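Long-range contact in Baccell_00875 (Bacteroides cellulosilyticus DSM 14838, PDB 5NO8), which probably removes the L-rhamnose caps of complex arabinogalactan proteins as a polysaccharide lyase, cleaving next to glucuronic acid: residues A[383-395]-A[595-607]. Residues are numbered along the deposited sequence; the frame is centred on the assembly and turned at random.
Sequences NCNPVDRDEGAER and WDGHWFGKRELFG
R389 carries its guanidinium to the backbone of residues 598-601, where H598 and G601 each offer it a carbonyl. From CB, CG lies anti to the carbonyl carbon (chi1 -62°), and the chain then runs extended to NE, delivering the charged end though CB itself does not face the helix. NE passes G601 O at 3.8 Å without a bond; CZ sits near W599 O. NH2 does the gripping: it donates to G601 O at 2.8 Å (N-H...O 162°) and to H598 O at 3.0 Å, both acceptors close to the guanidinium plane. NH1 approaches W599 O to 2.6 Å and gives a weak bond to N385 O in its own loop. Backbone of F600 covers one guanidinium face, while E604 OE2 stands over the other, where the opposite charges probably attract, though no N-H points at the oxygen. Replacing R389 with a leucine would probably leave the carbonyls of H598 and G601 without these donors and E604 without its nearby positive charge. Beside it, C384 N donates to E604 OE2 (3.0 Å), and C384 SG lies over the H598 ring, 3.9 Å from its centroid, a sulfur-aromatic contact. D388 CB rests over the F600 face as a CH-pi contact, 22° off the ring normal, while its OD1 makes a salt bridge with R445. Together these contacts join the loop between strand 375-376 and helix 396-409 to helix 596-600 and the turn after it, with R389 also touching Y676 of strand 672-677 and E394 packing on W453 of helix 448-465.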
loop_
_atom_site.group_PDB
_atom_site.type_symbol
_atom_site.label_atom_id
_atom_site.label_comp_id
_atom_site.label_asym_id
_atom_site.label_seq_id
_atom_site.Cartn_x
_atom_site.Cartn_y
_atom_site.Cartn_z
ATOM N N ASN A 383 6.611 -22.250 10.437
ATOM C CA ASN A 383 5.903 -21.043 9.980
ATOM C C ASN A 383 5.286 -21.277 8.591
ATOM O O ASN A 383 5.492 -22.334 7.985
ATOM C CB ASN A 383 6.835 -19.803 10.027
ATOM C CG ASN A 383 8.077 -19.937 9.143
ATOM O OD1 ASN A 383 7.985 -19.907 7.908
ATOM N ND2 ASN A 383 9.254 -20.031 9.777
ATOM N N CYS A 384 4.539 -20.297 8.087
ATOM C CA CYS A 384 3.776 -20.472 6.839
ATOM C C CYS A 384 4.630 -20.526 5.550
ATOM O O CYS A 384 4.136 -21.022 4.534
ATOM C CB CYS A 384 2.720 -19.371 6.695
ATOM S SG CYS A 384 3.435 -17.751 6.301
ATOM N N ASN A 385 5.869 -20.000 5.573
ATOM C CA ASN A 385 6.779 -20.057 4.398
ATOM C C ASN A 385 8.252 -19.757 4.781
ATOM O O ASN A 385 8.711 -18.605 4.667
ATOM C CB ASN A 385 6.291 -19.104 3.276
ATOM C CG ASN A 385 6.725 -19.555 1.883
ATOM O OD1 ASN A 385 6.604 -20.730 1.529
ATOM N ND2 ASN A 385 7.218 -18.615 1.082
ATOM N N PRO A 386 9.000 -20.796 5.237
ATOM C CA PRO A 386 10.393 -20.640 5.688
ATOM C C PRO A 386 11.295 -19.806 4.771
ATOM O O PRO A 386 12.093 -19.008 5.272
ATOM C CB PRO A 386 10.900 -22.081 5.750
ATOM C CG PRO A 386 9.688 -22.871 6.106
ATOM C CD PRO A 386 8.536 -22.192 5.416
ATOM N N VAL A 387 11.167 -19.981 3.456
ATOM C CA VAL A 387 12.077 -19.331 2.501
ATOM C C VAL A 387 12.003 -17.786 2.597
ATOM O O VAL A 387 12.994 -17.093 2.358
ATOM C CB VAL A 387 11.849 -19.846 1.054
ATOM C CG1 VAL A 387 10.519 -19.360 0.478
ATOM C CG2 VAL A 387 13.004 -19.458 0.141
ATOM N N ASP A 388 10.848 -17.258 2.990
ATOM C CA ASP A 388 10.684 -15.811 3.128
ATOM C C ASP A 388 11.178 -15.247 4.471
ATOM O O ASP A 388 11.067 -14.036 4.702
ATOM C CB ASP A 388 9.241 -15.393 2.834
ATOM C CG ASP A 388 8.877 -15.519 1.348
ATOM O OD1 ASP A 388 9.687 -15.121 0.479
ATOM O OD2 ASP A 388 7.773 -16.035 1.050
ATOM N N ARG A 389 11.736 -16.099 5.333
ATOM C CA ARG A 389 12.334 -15.671 6.593
ATOM C C ARG A 389 13.790 -16.156 6.678
ATOM O O ARG A 389 14.349 -16.287 7.776
ATOM C CB ARG A 389 11.504 -16.198 7.769
ATOM C CG ARG A 389 10.070 -15.664 7.791
ATOM C CD ARG A 389 9.090 -16.582 8.525
ATOM N NE ARG A 389 7.761 -15.968 8.537
ATOM C CZ ARG A 389 6.905 -15.955 7.513
ATOM N NH1 ARG A 389 7.201 -16.574 6.358
ATOM N NH2 ARG A 389 5.728 -15.318 7.639
ATOM N N ASP A 390 14.405 -16.376 5.513
ATOM C CA ASP A 390 15.738 -16.943 5.470
ATOM C C ASP A 390 16.795 -15.838 5.400
ATOM O O ASP A 390 16.471 -14.652 5.516
ATOM C CB ASP A 390 15.839 -18.039 4.361
ATOM C CG ASP A 390 15.941 -17.503 2.931
ATOM O OD1 ASP A 390 16.028 -16.281 2.637
ATOM O OD2 ASP A 390 15.911 -18.379 2.028
ATOM N N GLU A 391 18.044 -16.243 5.224
ATOM C CA GLU A 391 19.216 -15.388 5.394
ATOM C C GLU A 391 19.685 -14.670 4.121
ATOM O O GLU A 391 20.741 -14.016 4.125
ATOM C CB GLU A 391 20.356 -16.236 6.021
ATOM C CG GLU A 391 20.837 -17.409 5.169
ATOM C CD GLU A 391 20.154 -18.738 5.469
ATOM O OE1 GLU A 391 18.934 -18.764 5.813
ATOM O OE2 GLU A 391 20.847 -19.786 5.330
ATOM N N GLY A 392 18.917 -14.767 3.031
ATOM C CA GLY A 392 19.256 -14.115 1.772
ATOM C C GLY A 392 18.049 -13.409 1.185
ATOM O O GLY A 392 17.209 -12.870 1.933
ATOM N N ALA A 393 17.948 -13.433 -0.142
ATOM C CA ALA A 393 16.823 -12.853 -0.877
ATOM C C ALA A 393 16.610 -11.381 -0.484
ATOM O O ALA A 393 17.557 -10.592 -0.549
ATOM C CB ALA A 393 15.556 -13.695 -0.688
ATOM N N GLU A 394 15.415 -11.010 -0.029
ATOM C CA GLU A 394 15.140 -9.607 0.250
ATOM C C GLU A 394 15.981 -9.045 1.402
ATOM O O GLU A 394 16.047 -7.821 1.549
ATOM C CB GLU A 394 13.660 -9.401 0.617
ATOM C CG GLU A 394 12.682 -9.409 -0.532
ATOM C CD GLU A 394 12.198 -10.786 -0.957
ATOM O OE1 GLU A 394 12.777 -11.839 -0.558
ATOM O OE2 GLU A 394 11.205 -10.800 -1.717
ATOM N N ARG A 395 16.553 -9.907 2.243
ATOM C CA ARG A 395 17.440 -9.454 3.345
ATOM C C ARG A 395 18.737 -8.788 2.851
ATOM O O ARG A 395 19.394 -8.083 3.626
ATOM C CB ARG A 395 17.774 -10.586 4.318
ATOM C CG ARG A 395 16.792 -10.838 5.459
ATOM C CD ARG A 395 15.379 -11.138 5.005
ATOM N NE ARG A 395 15.308 -12.396 4.255
ATOM C CZ ARG A 395 14.251 -12.798 3.553
ATOM N NH1 ARG A 395 13.134 -12.055 3.507
ATOM N NH2 ARG A 395 14.304 -13.955 2.886
ATOM N N TRP A 595 -0.604 -8.431 0.931
ATOM C CA TRP A 595 -0.219 -9.835 1.179
ATOM C C TRP A 595 1.085 -10.074 1.947
ATOM O O TRP A 595 1.313 -11.184 2.432
ATOM C CB TRP A 595 -0.168 -10.571 -0.175
ATOM C CG TRP A 595 0.737 -9.910 -1.116
ATOM C CD1 TRP A 595 2.079 -10.115 -1.255
ATOM C CD2 TRP A 595 0.386 -8.889 -2.036
ATOM N NE1 TRP A 595 2.578 -9.278 -2.217
ATOM C CE2 TRP A 595 1.561 -8.496 -2.694
ATOM C CE3 TRP A 595 -0.810 -8.261 -2.362
ATOM C CZ2 TRP A 595 1.565 -7.512 -3.665
ATOM C CZ3 TRP A 595 -0.803 -7.278 -3.311
ATOM C CH2 TRP A 595 0.379 -6.904 -3.948
ATOM N N ASP A 596 1.934 -9.062 2.107
ATOM C CA ASP A 596 3.271 -9.320 2.645
ATOM C C ASP A 596 3.296 -9.641 4.124
ATOM O O ASP A 596 4.244 -10.272 4.586
ATOM C CB ASP A 596 4.224 -8.166 2.309
ATOM C CG ASP A 596 4.542 -8.111 0.841
ATOM O OD1 ASP A 596 5.206 -9.072 0.388
ATOM O OD2 ASP A 596 4.104 -7.160 0.135
ATOM N N GLY A 597 2.276 -9.216 4.873
ATOM C CA GLY A 597 2.143 -9.627 6.261
ATOM C C GLY A 597 2.069 -11.130 6.441
ATOM O O GLY A 597 2.521 -11.661 7.458
ATOM N N HIS A 598 1.488 -11.812 5.456
ATOM C CA HIS A 598 1.386 -13.260 5.508
ATOM C C HIS A 598 2.752 -13.923 5.268
ATOM O O HIS A 598 3.201 -14.748 6.062
ATOM C CB HIS A 598 0.391 -13.812 4.479
ATOM C CG HIS A 598 0.256 -15.301 4.562
ATOM N ND1 HIS A 598 -0.442 -15.927 5.575
ATOM C CD2 HIS A 598 0.812 -16.292 3.818
ATOM C CE1 HIS A 598 -0.339 -17.241 5.430
ATOM N NE2 HIS A 598 0.415 -17.487 4.369
ATOM N N TRP A 599 3.376 -13.558 4.162
ATOM C CA TRP A 599 4.591 -14.246 3.685
ATOM C C TRP A 599 5.835 -13.871 4.488
ATOM O O TRP A 599 6.750 -14.677 4.600
ATOM C CB TRP A 599 4.834 -13.952 2.207
ATOM C CG TRP A 599 3.677 -14.304 1.343
ATOM C CD1 TRP A 599 2.823 -13.435 0.711
ATOM C CD2 TRP A 599 3.227 -15.622 1.019
ATOM N NE1 TRP A 599 1.861 -14.135 0.027
ATOM C CE2 TRP A 599 2.087 -15.478 0.185
ATOM C CE3 TRP A 599 3.678 -16.914 1.348
ATOM C CZ2 TRP A 599 1.376 -16.587 -0.323
ATOM C CZ3 TRP A 599 2.971 -18.025 0.843
ATOM C CH2 TRP A 599 1.827 -17.847 0.019
ATOM N N PHE A 600 5.869 -12.652 5.026
ATOM C CA PHE A 600 7.071 -12.116 5.698
ATOM C C PHE A 600 6.951 -11.861 7.195
ATOM O O PHE A 600 7.962 -11.828 7.894
ATOM C CB PHE A 600 7.511 -10.853 4.965
ATOM C CG PHE A 600 7.955 -11.117 3.560
ATOM C CD1 PHE A 600 7.047 -11.136 2.515
ATOM C CD2 PHE A 600 9.288 -11.407 3.282
ATOM C CE1 PHE A 600 7.457 -11.407 1.223
ATOM C CE2 PHE A 600 9.697 -11.676 1.994
ATOM C CZ PHE A 600 8.779 -11.695 0.963
ATOM N N GLY A 601 5.735 -11.717 7.713
ATOM C CA GLY A 601 5.539 -11.283 9.091
ATOM C C GLY A 601 5.435 -12.414 10.078
ATOM O O GLY A 601 5.122 -13.562 9.703
ATOM N N LYS A 602 5.664 -12.091 11.343
ATOM C CA LYS A 602 5.415 -13.010 12.437
ATOM C C LYS A 602 3.938 -13.406 12.569
ATOM O O LYS A 602 3.631 -14.561 12.878
ATOM C CB LYS A 602 5.838 -12.404 13.776
ATOM C CG LYS A 602 5.864 -13.449 14.889
ATOM C CD LYS A 602 6.478 -12.889 16.152
ATOM C CE LYS A 602 6.741 -13.962 17.191
ATOM N NZ LYS A 602 7.025 -13.323 18.507
ATOM N N ARG A 603 3.035 -12.445 12.379
ATOM C CA ARG A 603 1.595 -12.686 12.602
ATOM C C ARG A 603 0.900 -13.367 11.421
ATOM O O ARG A 603 -0.278 -13.765 11.548
ATOM C CB ARG A 603 0.893 -11.374 12.911
ATOM C CG ARG A 603 1.368 -10.693 14.184
ATOM C CD ARG A 603 1.040 -11.444 15.456
ATOM N NE ARG A 603 1.556 -10.672 16.594
ATOM C CZ ARG A 603 1.005 -9.558 17.094
ATOM N NH1 ARG A 603 -0.144 -9.061 16.605
ATOM N NH2 ARG A 603 1.597 -8.944 18.115
ATOM N N GLU A 604 1.598 -13.433 10.278
ATOM C CA GLU A 604 1.164 -14.169 9.080
ATOM C C GLU A 604 -0.232 -13.748 8.590
ATOM O O GLU A 604 -1.017 -14.567 8.125
ATOM C CB GLU A 604 1.248 -15.683 9.336
ATOM C CG GLU A 604 2.664 -16.125 9.714
ATOM C CD GLU A 604 2.805 -17.632 9.895
ATOM O OE1 GLU A 604 1.782 -18.349 9.853
ATOM O OE2 GLU A 604 3.955 -18.098 10.077
ATOM N N LEU A 605 -0.539 -12.461 8.712
ATOM C CA LEU A 605 -1.860 -11.945 8.317
ATOM C C LEU A 605 -1.862 -11.424 6.888
ATOM O O LEU A 605 -1.188 -10.428 6.589
ATOM C CB LEU A 605 -2.285 -10.800 9.235
ATOM C CG LEU A 605 -3.250 -11.032 10.379
ATOM C CD1 LEU A 605 -3.587 -9.689 11.021
ATOM C CD2 LEU A 605 -4.527 -11.688 9.884
ATOM N N PHE A 606 -2.637 -12.056 6.009
ATOM C CA PHE A 606 -3.023 -11.421 4.765
ATOM C C PHE A 606 -3.812 -10.162 5.115
ATOM O O PHE A 606 -4.378 -10.057 6.197
ATOM C CB PHE A 606 -3.917 -12.323 3.910
ATOM C CG PHE A 606 -3.179 -13.393 3.169
ATOM C CD1 PHE A 606 -2.440 -13.077 2.055
ATOM C CD2 PHE A 606 -3.233 -14.724 3.596
ATOM C CE1 PHE A 606 -1.751 -14.058 1.349
ATOM C CE2 PHE A 606 -2.562 -15.713 2.894
ATOM C CZ PHE A 606 -1.811 -15.378 1.771
ATOM N N GLY A 607 -3.840 -9.229 4.192
ATOM C CA GLY A 607 -4.610 -8.005 4.323
ATOM C C GLY A 607 -3.781 -6.765 4.068
ATOM O O GLY A 607 -2.536 -6.822 4.017
#